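Side-chain contacts in viral structural protein 4 (Bombyx mori cytoplasmic polyhedrosis virus, PDB 6TZ0), which binds GTP and lies against the viral RNA-dependent RNA polymerase, whose transcription inside the virus particle it probably supports: residues B[75-80]-B[139-144]; B[261-266]-B[513-518]; B[432-437]-B[526-531]. One frame throughout, in Å; residues are numbered along the deposited sequence.

Along the chain, interaction 1 is complete before the other two begin, whereas the segments of interactions 2 and 3 alternate. Interaction 1 joins helices 70-79 and 136-146 on the opposite side of the chain's centre from the other two, its own centre about 57 Å from that of interaction 2 and about 68 Å from that of interaction 3. Interactions 2 and 3 have centres about 16 Å apart and are joined through the consecutive helices 513-518 (interaction 2) and 524-537 (interaction 3), which pack on each other. Both border residues that bind GTP in another structure of this protein: interaction 2 brings in the hairpin of the antiparallel sheet, interaction 3 the short helix 434-438. Interaction 1 belongs to N-terminal packing.

Interaction 1: B[75-80]-B[139-144]; sequences DMITLG and TEMSTL
Where M76 meets M141 and S142, the second helix carries a doubly gripped polar atom one residue earlier: E140 O accepts both the backbone L144 N at 3.0 Å and T143 OG1 at 2.9 Å. The two donors reach the carbonyl from the same face of its plane. Both bonds are internal to helix 136-146, and the joining of the two segments is left to apolar groups. M76 does most of it. Its CG stands anti to the carbonyl carbon and the chain runs on extended before bending at chi3 (66°), which carries the methyl CE onto the backbone of helix 139-144. There M76 CE lies 3.5 Å from S142 N and 3.7 Å from M141 CG, with the S142 CB beside it at 3.8 Å. The methyl thus sits at the junction of two consecutive residues. M141 leaves its helix with CG anti to the backbone N (chi1 -177°), then folds at both following torsions, and its CE comes to 4.4 Å from I77 CD1, a looser touch. The axes of the two short helical segments are 10.5 Å apart and nearly parallel, at 22°, a spacing that the methionine side chains bridge. The S142 hydroxyl turns to a different partner, V84 N, while helix 41-60 covers a neighbouring side, with I52 against I77 and M55 against M141. At the end of the first helix D75 O takes G80 N in a pi-type turn, and G80 leaves helical geometry with positive phi. All four touching residues are buried, and the association rests on apolar contacts of methionine and isoleucine side chains, the M76 methyl nearest: van der Waals contact alone, without a directional bond between the segments.

Interaction 2: B[261-266]-B[513-518]; sequences TGIYGE and TTQAMR
I263 and Q515 meet from opposite directions, the CG1 of I263 lying 4.1 Å from both OE1 and CD of Q515. The glutamine gets there with CG anti to its backbone N (chi1 -170°) and a bend at chi2, which brings the amide to both I263 and R518. Alongside, the Y264 OH reaches to 4.4 Å from R518 NH1, too far for a hydrogen bond, and stands oblique to the guanidinium. In the next shell R518 NH1 donates to Q515 OE1 at 2.6 Å, a bent bond with an N-H...O angle of 133°; the oxygen lies close to the guanidinium plane, but the donor stands 50° out of the amide's carbonyl plane. T514 O sits 3.3 Å above the centre of the guanidinium of R518, and Q515 NE2 is bonded to D519. On the loop side, I263 CG2 packs 3.9 Å over one face of the Y264 ring, toward its rim, and G262 N bonds to G265 O at 2.8 Å. R595 of the RNA-dependent RNA polymerase chain packs on Y264 and bonds to E266 O. The arrangement is a beta-hairpin turn between strands 255-261 and 266-271, set against a helix beside R520, which binds GTP in another structure of this protein.

Interaction 3: B[432-437]-B[526-531]; sequences SEVAQY and VQLFLR
Trans chi1 torsions bring the three main groups together: Y437 (174°), F529 (-179°) and L528 all send CG anti to the backbone N. Y437 and L528 start out toward the opposite segment, and the torsion of F529 places its CD1 by the tyrosine. The tyrosine ring then meets two consecutive residues of helix 524-537. At its edge, near the ring plane, L528 CD2 approaches Y437 CD2 to 3.7 Å, and the same methyl has V434 CG1 at 4.2 Å. At the CE1 end of the ring, F529 CD1 is 3.7 Å from Y437 CE1, which in turn meets the edge of the phenylalanine. The ring planes are turned 87° apart with centroids separated by 6.0 Å. F529 CD1 also lies 3.8 Å from Y437 OH, but the hydroxyl's polar partner is D532, one helical turn from L528, while K445 makes a cation-pi contact with Y437. The short helix starts after E433 at the N-cap, and Y437 N bonds to E433 O at 3.1 Å. Behind L528, T514 and M517 of helix 513-518 continue the packing. Helix 524-537 follows strand 504-507 and precedes strand 543-545 of the parallel sheet, an arrangement consistent with the alpha/beta core of a P-loop nucleotide-binding fold, whose Walker A-like loop includes K359 and T360, which bind GTP in another structure of this protein.

Interaction 1: B[75-80]-B[139-144]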
ATOM      1  N   ASP B  75       4.566 -26.420 -30.107  1.00 33.81           N
ATOM      2  CA  ASP B  75       5.565 -27.062 -30.957  1.00 33.81           C
ATOM      3  C   ASP B  75       4.950 -28.159 -31.815  1.00 33.81           C
ATOM      4  O   ASP B  75       5.231 -28.234 -33.017  1.00 33.81           O
ATOM      5  CB  ASP B  75       6.696 -27.628 -30.107  1.00 33.81           C
ATOM      6  CG  ASP B  75       7.505 -26.552 -29.430  1.00 33.81           C
ATOM      7  OD1 ASP B  75       7.529 -25.415 -29.938  1.00 33.81           O
ATOM      8  OD2 ASP B  75       8.129 -26.847 -28.390  1.00 33.81           O
ATOM      9  N   MET B  76       4.075 -28.980 -31.224  1.00 33.14           N
ATOM     10  CA  MET B  76       3.454 -30.082 -31.954  1.00 33.14           C
ATOM     11  C   MET B  76       2.551 -29.590 -33.074  1.00 33.14           C
ATOM     12  O   MET B  76       2.500 -30.199 -34.146  1.00 33.14           O
ATOM     13  CB  MET B  76       2.660 -30.950 -30.990  1.00 33.14           C
ATOM     14  CG  MET B  76       3.510 -31.728 -30.039  1.00 33.14           C
ATOM     15  SD  MET B  76       2.549 -32.432 -28.713  1.00 33.14           S
ATOM     16  CE  MET B  76       1.599 -33.562 -29.674  1.00 33.14           C
ATOM     17  N   ILE B  77       1.829 -28.495 -32.855  1.00 29.44           N
ATOM     18  CA  ILE B  77       0.916 -28.036 -33.894  1.00 29.44           C
ATOM     19  C   ILE B  77       1.642 -27.172 -34.915  1.00 29.44           C
ATOM     20  O   ILE B  77       1.551 -27.412 -36.124  1.00 29.44           O
ATOM     21  CB  ILE B  77      -0.278 -27.293 -33.273  1.00 29.44           C
ATOM     22  CG1 ILE B  77      -1.061 -28.230 -32.360  1.00 29.44           C
ATOM     23  CG2 ILE B  77      -1.187 -26.773 -34.358  1.00 29.44           C
ATOM     24  CD1 ILE B  77      -2.030 -27.527 -31.467  1.00 29.44           C
ATOM     25  N   THR B  78       2.377 -26.158 -34.455  1.00 30.09           N
ATOM     26  CA  THR B  78       2.926 -25.159 -35.358  1.00 30.09           C
ATOM     27  C   THR B  78       4.233 -25.620 -35.987  1.00 30.09           C
ATOM     28  O   THR B  78       4.462 -25.397 -37.178  1.00 30.09           O
ATOM     29  CB  THR B  78       3.114 -23.847 -34.597  1.00 30.09           C
ATOM     30  OG1 THR B  78       1.858 -23.435 -34.051  1.00 30.09           O
ATOM     31  CG2 THR B  78       3.623 -22.751 -35.507  1.00 30.09           C
ATOM     32  N   LEU B  79       5.103 -26.267 -35.217  1.00 30.14           N
ATOM     33  CA  LEU B  79       6.349 -26.750 -35.787  1.00 30.14           C
ATOM     34  C   LEU B  79       6.211 -28.151 -36.349  1.00 30.14           C
ATOM     35  O   LEU B  79       6.834 -28.468 -37.366  1.00 30.14           O
ATOM     36  CB  LEU B  79       7.448 -26.725 -34.729  1.00 30.14           C
ATOM     37  CG  LEU B  79       7.811 -25.352 -34.186  1.00 30.14           C
ATOM     38  CD1 LEU B  79       8.782 -25.498 -33.046  1.00 30.14           C
ATOM     39  CD2 LEU B  79       8.410 -24.499 -35.272  1.00 30.14           C
ATOM     40  N   GLY B  80       5.396 -28.988 -35.716  1.00 32.22           N
ATOM     41  CA  GLY B  80       5.200 -30.347 -36.171  1.00 32.22           C
ATOM     42  C   GLY B  80       6.395 -31.252 -35.991  1.00 32.22           C
ATOM     43  O   GLY B  80       6.577 -32.182 -36.778  1.00 32.22           O
ATOM     44  N   THR B 139      -0.125 -37.549 -25.965  1.00 40.79           N
ATOM     45  CA  THR B 139      -0.074 -38.718 -26.839  1.00 40.79           C
ATOM     46  C   THR B 139      -1.231 -38.733 -27.824  1.00 40.79           C
ATOM     47  O   THR B 139      -1.057 -39.126 -28.983  1.00 40.79           O
ATOM     48  CB  THR B 139      -0.076 -40.013 -26.031  1.00 40.79           C
ATOM     49  OG1 THR B 139      -1.195 -40.027 -25.136  1.00 40.79           O
ATOM     50  CG2 THR B 139       1.215 -40.190 -25.276  1.00 40.79           C
ATOM     51  N   GLU B 140      -2.420 -38.324 -27.378  1.00 38.58           N
ATOM     52  CA  GLU B 140      -3.569 -38.273 -28.278  1.00 38.58           C
ATOM     53  C   GLU B 140      -3.375 -37.230 -29.378  1.00 38.58           C
ATOM     54  O   GLU B 140      -3.620 -37.507 -30.564  1.00 38.58           O
ATOM     55  CB  GLU B 140      -4.828 -37.994 -27.462  1.00 38.58           C
ATOM     56  CG  GLU B 140      -6.114 -38.008 -28.241  1.00 38.58           C
ATOM     57  CD  GLU B 140      -7.317 -37.826 -27.345  1.00 38.58           C
ATOM     58  OE1 GLU B 140      -7.126 -37.722 -26.116  1.00 38.58           O
ATOM     59  OE2 GLU B 140      -8.452 -37.779 -27.862  1.00 38.58           O
ATOM     60  N   MET B 141      -2.888 -36.042 -29.005  1.00 37.20           N
ATOM     61  CA  MET B 141      -2.567 -35.015 -29.991  1.00 37.20           C
ATOM     62  C   MET B 141      -1.426 -35.445 -30.909  1.00 37.20           C
ATOM     63  O   MET B 141      -1.431 -35.110 -32.099  1.00 37.20           O
ATOM     64  CB  MET B 141      -2.226 -33.707 -29.275  1.00 37.20           C
ATOM     65  CG  MET B 141      -1.938 -32.533 -30.198  1.00 37.20           C
ATOM     66  SD  MET B 141      -3.349 -31.977 -31.157  1.00 37.20           S
ATOM     67  CE  MET B 141      -4.197 -31.010 -29.927  1.00 37.20           C
ATOM     68  N   SER B 142      -0.475 -36.228 -30.392  1.00 36.77           N
ATOM     69  CA  SER B 142       0.628 -36.713 -31.210  1.00 36.77           C
ATOM     70  C   SER B 142       0.158 -37.714 -32.250  1.00 36.77           C
ATOM     71  O   SER B 142       0.576 -37.643 -33.409  1.00 36.77           O
ATOM     72  CB  SER B 142       1.697 -37.328 -30.314  1.00 36.77           C
ATOM     73  OG  SER B 142       2.762 -37.843 -31.083  1.00 36.77           O
ATOM     74  N   THR B 143      -0.723 -38.641 -31.864  1.00 35.08           N
ATOM     75  CA  THR B 143      -1.249 -39.586 -32.842  1.00 35.08           C
ATOM     76  C   THR B 143      -2.163 -38.905 -33.846  1.00 35.08           C
ATOM     77  O   THR B 143      -2.303 -39.390 -34.972  1.00 35.08           O
ATOM     78  CB  THR B 143      -1.989 -40.733 -32.156  1.00 35.08           C
ATOM     79  OG1 THR B 143      -3.081 -40.218 -31.390  1.00 35.08           O
ATOM     80  CG2 THR B 143      -1.054 -41.507 -31.256  1.00 35.08           C
ATOM     81  N   LEU B 144      -2.796 -37.791 -33.471  1.00 33.30           N
ATOM     82  CA  LEU B 144      -3.595 -37.081 -34.467  1.00 33.30           C
ATOM     83  C   LEU B 144      -2.727 -36.310 -35.457  1.00 33.30           C
ATOM     84  O   LEU B 144      -2.989 -36.337 -36.662  1.00 33.30           O
ATOM     85  CB  LEU B 144      -4.611 -36.167 -33.779  1.00 33.30           C
ATOM     86  CG  LEU B 144      -5.533 -35.329 -34.667  1.00 33.30           C
ATOM     87  CD1 LEU B 144      -6.933 -35.389 -34.183  1.00 33.30           C
ATOM     88  CD2 LEU B 144      -5.115 -33.892 -34.562  1.00 33.30           C
TER

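Interaction 2: B[261-266]-B[513-518]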
ATOM      1  N   THR B 261     -13.680  16.412 -49.936  1.00 27.36           N
ATOM      2  CA  THR B 261     -12.680  17.402 -50.305  1.00 27.36           C
ATOM      3  C   THR B 261     -12.254  18.128 -49.038  1.00 27.36           C
ATOM      4  O   THR B 261     -13.099  18.536 -48.240  1.00 27.36           O
ATOM      5  CB  THR B 261     -13.225  18.388 -51.333  1.00 27.36           C
ATOM      6  OG1 THR B 261     -14.306  19.126 -50.759  1.00 27.36           O
ATOM      7  CG2 THR B 261     -13.732  17.648 -52.540  1.00 27.36           C
ATOM      8  N   GLY B 262     -10.954  18.268 -48.838  1.00 26.49           N
ATOM      9  CA  GLY B 262     -10.441  18.870 -47.633  1.00 26.49           C
ATOM     10  C   GLY B 262      -9.740  20.187 -47.888  1.00 26.49           C
ATOM     11  O   GLY B 262      -9.496  20.590 -49.019  1.00 26.49           O
ATOM     12  N   ILE B 263      -9.427  20.866 -46.789  1.00 27.05           N
ATOM     13  CA  ILE B 263      -8.545  22.022 -46.856  1.00 27.05           C
ATOM     14  C   ILE B 263      -7.142  21.587 -47.247  1.00 27.05           C
ATOM     15  O   ILE B 263      -6.474  22.242 -48.054  1.00 27.05           O
ATOM     16  CB  ILE B 263      -8.561  22.768 -45.508  1.00 27.05           C
ATOM     17  CG1 ILE B 263      -9.962  23.279 -45.203  1.00 27.05           C
ATOM     18  CG2 ILE B 263      -7.591  23.924 -45.496  1.00 27.05           C
ATOM     19  CD1 ILE B 263     -10.473  24.249 -46.217  1.00 27.05           C
ATOM     20  N   TYR B 264      -6.685  20.462 -46.710  1.00 26.89           N
ATOM     21  CA  TYR B 264      -5.310  20.034 -46.889  1.00 26.89           C
ATOM     22  C   TYR B 264      -5.172  18.878 -47.865  1.00 26.89           C
ATOM     23  O   TYR B 264      -4.057  18.391 -48.068  1.00 26.89           O
ATOM     24  CB  TYR B 264      -4.709  19.627 -45.540  1.00 26.89           C
ATOM     25  CG  TYR B 264      -4.891  20.658 -44.459  1.00 26.89           C
ATOM     26  CD1 TYR B 264      -4.221  21.867 -44.501  1.00 26.89           C
ATOM     27  CD2 TYR B 264      -5.708  20.403 -43.369  1.00 26.89           C
ATOM     28  CE1 TYR B 264      -4.387  22.807 -43.510  1.00 26.89           C
ATOM     29  CE2 TYR B 264      -5.875  21.332 -42.369  1.00 26.89           C
ATOM     30  CZ  TYR B 264      -5.214  22.532 -42.447  1.00 26.89           C
ATOM     31  OH  TYR B 264      -5.370  23.465 -41.453  1.00 26.89           O
ATOM     32  N   GLY B 265      -6.263  18.420 -48.469  1.00 27.73           N
ATOM     33  CA  GLY B 265      -6.225  17.236 -49.303  1.00 27.73           C
ATOM     34  C   GLY B 265      -7.587  16.598 -49.456  1.00 27.73           C
ATOM     35  O   GLY B 265      -8.550  17.285 -49.791  1.00 27.73           O
ATOM     36  N   GLU B 266      -7.688  15.293 -49.231  1.00 28.51           N
ATOM     37  CA  GLU B 266      -8.974  14.618 -49.210  1.00 28.51           C
ATOM     38  C   GLU B 266      -9.093  13.793 -47.936  1.00 28.51           C
ATOM     39  O   GLU B 266      -8.095  13.338 -47.374  1.00 28.51           O
ATOM     40  CB  GLU B 266      -9.183  13.728 -50.439  1.00 28.51           C
ATOM     41  CG  GLU B 266      -8.348  12.479 -50.485  1.00 28.51           C
ATOM     42  CD  GLU B 266      -8.622  11.659 -51.723  1.00 28.51           C
ATOM     43  OE1 GLU B 266      -9.402  12.124 -52.576  1.00 28.51           O
ATOM     44  OE2 GLU B 266      -8.080  10.540 -51.835  1.00 28.51           O
ATOM     45  N   THR B 513     -11.825  21.014 -35.246  1.00 35.66           N
ATOM     46  CA  THR B 513     -12.277  21.999 -34.270  1.00 35.66           C
ATOM     47  C   THR B 513     -11.677  23.371 -34.536  1.00 35.66           C
ATOM     48  O   THR B 513     -12.357  24.394 -34.392  1.00 35.66           O
ATOM     49  CB  THR B 513     -11.925  21.528 -32.865  1.00 35.66           C
ATOM     50  OG1 THR B 513     -10.515  21.300 -32.780  1.00 35.66           O
ATOM     51  CG2 THR B 513     -12.660  20.249 -32.534  1.00 35.66           C
ATOM     52  N   THR B 514     -10.423  23.406 -34.975  1.00 38.64           N
ATOM     53  CA  THR B 514      -9.788  24.661 -35.341  1.00 38.64           C
ATOM     54  C   THR B 514     -10.303  25.221 -36.659  1.00 38.64           C
ATOM     55  O   THR B 514     -10.044  26.390 -36.953  1.00 38.64           O
ATOM     56  CB  THR B 514      -8.272  24.475 -35.399  1.00 38.64           C
ATOM     57  OG1 THR B 514      -7.646  25.732 -35.672  1.00 38.64           O
ATOM     58  CG2 THR B 514      -7.900  23.491 -36.471  1.00 38.64           C
ATOM     59  N   GLN B 515     -11.018  24.429 -37.453  1.00 39.62           N
ATOM     60  CA  GLN B 515     -11.650  24.909 -38.674  1.00 39.62           C
ATOM     61  C   GLN B 515     -13.094  25.307 -38.438  1.00 39.62           C
ATOM     62  O   GLN B 515     -13.596  26.228 -39.083  1.00 39.62           O
ATOM     63  CB  GLN B 515     -11.581  23.832 -39.758  1.00 39.62           C
ATOM     64  CG  GLN B 515     -11.975  24.270 -41.145  1.00 39.62           C
ATOM     65  CD  GLN B 515     -10.994  25.255 -41.733  1.00 39.62           C
ATOM     66  OE1 GLN B 515      -9.788  25.134 -41.533  1.00 39.62           O
ATOM     67  NE2 GLN B 515     -11.502  26.230 -42.476  1.00 39.62           N
ATOM     68  N   ALA B 516     -13.761  24.622 -37.511  1.00 41.01           N
ATOM     69  CA  ALA B 516     -15.077  25.052 -37.067  1.00 41.01           C
ATOM     70  C   ALA B 516     -15.006  26.371 -36.317  1.00 41.01           C
ATOM     71  O   ALA B 516     -15.936  27.178 -36.398  1.00 41.01           O
ATOM     72  CB  ALA B 516     -15.707  23.981 -36.180  1.00 41.01           C
ATOM     73  N   MET B 517     -13.913  26.617 -35.590  1.00 43.69           N
ATOM     74  CA  MET B 517     -13.812  27.877 -34.866  1.00 43.69           C
ATOM     75  C   MET B 517     -13.462  29.053 -35.764  1.00 43.69           C
ATOM     76  O   MET B 517     -13.894  30.177 -35.489  1.00 43.69           O
ATOM     77  CB  MET B 517     -12.801  27.767 -33.729  1.00 43.69           C
ATOM     78  CG  MET B 517     -13.333  26.958 -32.570  1.00 43.69           C
ATOM     79  SD  MET B 517     -14.895  27.705 -32.095  1.00 43.69           S
ATOM     80  CE  MET B 517     -15.462  26.611 -30.826  1.00 43.69           C
ATOM     81  N   ARG B 518     -12.695  28.843 -36.830  1.00 45.28           N
ATOM     82  CA  ARG B 518     -12.387  29.960 -37.709  1.00 45.28           C
ATOM     83  C   ARG B 518     -13.481  30.235 -38.728  1.00 45.28           C
ATOM     84  O   ARG B 518     -13.410  31.247 -39.431  1.00 45.28           O
ATOM     85  CB  ARG B 518     -11.062  29.744 -38.445  1.00 45.28           C
ATOM     86  CG  ARG B 518     -11.038  28.592 -39.415  1.00 45.28           C
ATOM     87  CD  ARG B 518      -9.810  28.698 -40.297  1.00 45.28           C
ATOM     88  NE  ARG B 518      -8.560  28.641 -39.547  1.00 45.28           N
ATOM     89  CZ  ARG B 518      -7.859  27.531 -39.341  1.00 45.28           C
ATOM     90  NH1 ARG B 518      -8.272  26.378 -39.846  1.00 45.28           N
ATOM     91  NH2 ARG B 518      -6.733  27.579 -38.646  1.00 45.28           N
TER

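Interaction 3: B[432-437]-B[526-531]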
ATOM      1  N   SER B 432      -7.141  41.445 -32.416  1.00 46.61           N
ATOM      2  CA  SER B 432      -8.552  41.634 -32.715  1.00 46.61           C
ATOM      3  C   SER B 432      -9.074  40.710 -33.798  1.00 46.61           C
ATOM      4  O   SER B 432     -10.295  40.569 -33.920  1.00 46.61           O
ATOM      5  CB  SER B 432      -8.817  43.084 -33.142  1.00 46.61           C
ATOM      6  OG  SER B 432      -8.499  43.990 -32.104  1.00 46.61           O
ATOM      7  N   GLU B 433      -8.204  40.084 -34.583  1.00 48.42           N
ATOM      8  CA  GLU B 433      -8.599  39.361 -35.778  1.00 48.42           C
ATOM      9  C   GLU B 433      -8.013  37.960 -35.757  1.00 48.42           C
ATOM     10  O   GLU B 433      -7.057  37.672 -35.035  1.00 48.42           O
ATOM     11  CB  GLU B 433      -8.138  40.088 -37.047  1.00 48.42           C
ATOM     12  CG  GLU B 433      -8.795  41.430 -37.251  1.00 48.42           C
ATOM     13  CD  GLU B 433     -10.272  41.305 -37.532  1.00 48.42           C
ATOM     14  OE1 GLU B 433     -10.670  40.323 -38.193  1.00 48.42           O
ATOM     15  OE2 GLU B 433     -11.037  42.181 -37.079  1.00 48.42           O
ATOM     16  N   VAL B 434      -8.613  37.087 -36.564  1.00 46.96           N
ATOM     17  CA  VAL B 434      -8.103  35.731 -36.712  1.00 46.96           C
ATOM     18  C   VAL B 434      -6.789  35.748 -37.481  1.00 46.96           C
ATOM     19  O   VAL B 434      -5.870  34.972 -37.192  1.00 46.96           O
ATOM     20  CB  VAL B 434      -9.165  34.847 -37.396  1.00 46.96           C
ATOM     21  CG1 VAL B 434      -8.683  33.422 -37.562  1.00 46.96           C
ATOM     22  CG2 VAL B 434     -10.450  34.867 -36.613  1.00 46.96           C
ATOM     23  N   ALA B 435      -6.670  36.653 -38.457  1.00 46.24           N
ATOM     24  CA  ALA B 435      -5.431  36.784 -39.215  1.00 46.24           C
ATOM     25  C   ALA B 435      -4.297  37.315 -38.352  1.00 46.24           C
ATOM     26  O   ALA B 435      -3.133  36.988 -38.596  1.00 46.24           O
ATOM     27  CB  ALA B 435      -5.649  37.695 -40.418  1.00 46.24           C
ATOM     28  N   GLN B 436      -4.615  38.123 -37.341  1.00 45.18           N
ATOM     29  CA  GLN B 436      -3.591  38.575 -36.407  1.00 45.18           C
ATOM     30  C   GLN B 436      -3.159  37.447 -35.485  1.00 45.18           C
ATOM     31  O   GLN B 436      -1.972  37.318 -35.165  1.00 45.18           O
ATOM     32  CB  GLN B 436      -4.114  39.746 -35.581  1.00 45.18           C
ATOM     33  CG  GLN B 436      -4.465  40.970 -36.385  1.00 45.18           C
ATOM     34  CD  GLN B 436      -4.994  42.087 -35.520  1.00 45.18           C
ATOM     35  OE1 GLN B 436      -5.121  41.938 -34.309  1.00 45.18           O
ATOM     36  NE2 GLN B 436      -5.321  43.211 -36.141  1.00 45.18           N
ATOM     37  N   TYR B 437      -4.110  36.621 -35.047  1.00 41.43           N
ATOM     38  CA  TYR B 437      -3.809  35.578 -34.074  1.00 41.43           C
ATOM     39  C   TYR B 437      -3.053  34.422 -34.707  1.00 41.43           C
ATOM     40  O   TYR B 437      -2.118  33.884 -34.105  1.00 41.43           O
ATOM     41  CB  TYR B 437      -5.100  35.087 -33.425  1.00 41.43           C
ATOM     42  CG  TYR B 437      -4.915  33.902 -32.509  1.00 41.43           C
ATOM     43  CD1 TYR B 437      -4.297  34.038 -31.278  1.00 41.43           C
ATOM     44  CD2 TYR B 437      -5.377  32.649 -32.877  1.00 41.43           C
ATOM     45  CE1 TYR B 437      -4.130  32.954 -30.444  1.00 41.43           C
ATOM     46  CE2 TYR B 437      -5.219  31.565 -32.051  1.00 41.43           C
ATOM     47  CZ  TYR B 437      -4.596  31.723 -30.838  1.00 41.43           C
ATOM     48  OH  TYR B 437      -4.435  30.636 -30.015  1.00 41.43           O
ATOM     49  N   VAL B 526     -11.679  34.921 -30.040  1.00 40.59           N
ATOM     50  CA  VAL B 526     -11.772  34.455 -28.664  1.00 40.59           C
ATOM     51  C   VAL B 526     -12.093  32.971 -28.634  1.00 40.59           C
ATOM     52  O   VAL B 526     -11.571  32.223 -27.803  1.00 40.59           O
ATOM     53  CB  VAL B 526     -12.832  35.285 -27.923  1.00 40.59           C
ATOM     54  CG1 VAL B 526     -12.924  34.886 -26.461  1.00 40.59           C
ATOM     55  CG2 VAL B 526     -12.543  36.760 -28.079  1.00 40.59           C
ATOM     56  N   GLN B 527     -12.921  32.519 -29.576  1.00 41.21           N
ATOM     57  CA  GLN B 527     -13.292  31.113 -29.655  1.00 41.21           C
ATOM     58  C   GLN B 527     -12.106  30.242 -30.043  1.00 41.21           C
ATOM     59  O   GLN B 527     -11.891  29.179 -29.448  1.00 41.21           O
ATOM     60  CB  GLN B 527     -14.433  30.951 -30.652  1.00 41.21           C
ATOM     61  CG  GLN B 527     -15.719  31.589 -30.204  1.00 41.21           C
ATOM     62  CD  GLN B 527     -16.322  30.881 -29.023  1.00 41.21           C
ATOM     63  OE1 GLN B 527     -16.358  29.657 -28.979  1.00 41.21           O
ATOM     64  NE2 GLN B 527     -16.781  31.646 -28.045  1.00 41.21           N
ATOM     65  N   LEU B 528     -11.309  30.690 -31.016  1.00 36.67           N
ATOM     66  CA  LEU B 528     -10.117  29.942 -31.406  1.00 36.67           C
ATOM     67  C   LEU B 528      -9.061  29.960 -30.305  1.00 36.67           C
ATOM     68  O   LEU B 528      -8.380  28.950 -30.069  1.00 36.67           O
ATOM     69  CB  LEU B 528      -9.561  30.512 -32.703  1.00 36.67           C
ATOM     70  CG  LEU B 528      -8.370  29.790 -33.320  1.00 36.67           C
ATOM     71  CD1 LEU B 528      -8.738  28.368 -33.672  1.00 36.67           C
ATOM     72  CD2 LEU B 528      -7.928  30.535 -34.544  1.00 36.67           C
ATOM     73  N   PHE B 529      -8.939  31.090 -29.602  1.00 34.28           N
ATOM     74  CA  PHE B 529      -7.995  31.200 -28.495  1.00 34.28           C
ATOM     75  C   PHE B 529      -8.373  30.275 -27.346  1.00 34.28           C
ATOM     76  O   PHE B 529      -7.507  29.602 -26.769  1.00 34.28           O
ATOM     77  CB  PHE B 529      -7.930  32.657 -28.037  1.00 34.28           C
ATOM     78  CG  PHE B 529      -6.980  32.900 -26.908  1.00 34.28           C
ATOM     79  CD1 PHE B 529      -5.617  32.815 -27.109  1.00 34.28           C
ATOM     80  CD2 PHE B 529      -7.449  33.250 -25.656  1.00 34.28           C
ATOM     81  CE1 PHE B 529      -4.740  33.043 -26.076  1.00 34.28           C
ATOM     82  CE2 PHE B 529      -6.573  33.480 -24.618  1.00 34.28           C
ATOM     83  CZ  PHE B 529      -5.221  33.378 -24.830  1.00 34.28           C
ATOM     84  N   LEU B 530      -9.666  30.198 -27.025  1.00 31.20           N
ATOM     85  CA  LEU B 530     -10.109  29.300 -25.968  1.00 31.20           C
ATOM     86  C   LEU B 530     -10.013  27.842 -26.381  1.00 31.20           C
ATOM     87  O   LEU B 530      -9.728  26.996 -25.529  1.00 31.20           O
ATOM     88  CB  LEU B 530     -11.534  29.631 -25.548  1.00 31.20           C
ATOM     89  CG  LEU B 530     -11.639  30.925 -24.759  1.00 31.20           C
ATOM     90  CD1 LEU B 530     -13.077  31.253 -24.449  1.00 31.20           C
ATOM     91  CD2 LEU B 530     -10.834  30.793 -23.495  1.00 31.20           C
ATOM     92  N   ARG B 531     -10.243  27.536 -27.664  1.00 30.01           N
ATOM     93  CA  ARG B 531     -10.012  26.185 -28.169  1.00 30.01           C
ATOM     94  C   ARG B 531      -8.567  25.763 -27.954  1.00 30.01           C
ATOM     95  O   ARG B 531      -8.301  24.647 -27.497  1.00 30.01           O
ATOM     96  CB  ARG B 531     -10.391  26.096 -29.654  1.00 30.01           C
ATOM     97  CG  ARG B 531     -10.275  24.689 -30.267  1.00 30.01           C
ATOM     98  CD  ARG B 531      -8.963  24.460 -31.016  1.00 30.01           C
ATOM     99  NE  ARG B 531      -8.761  23.063 -31.365  1.00 30.01           N
ATOM    100  CZ  ARG B 531      -7.574  22.538 -31.645  1.00 30.01           C
ATOM    101  NH1 ARG B 531      -6.489  23.293 -31.590  1.00 30.01           N
ATOM    102  NH2 ARG B 531      -7.468  21.254 -31.947  1.00 30.01           N
TER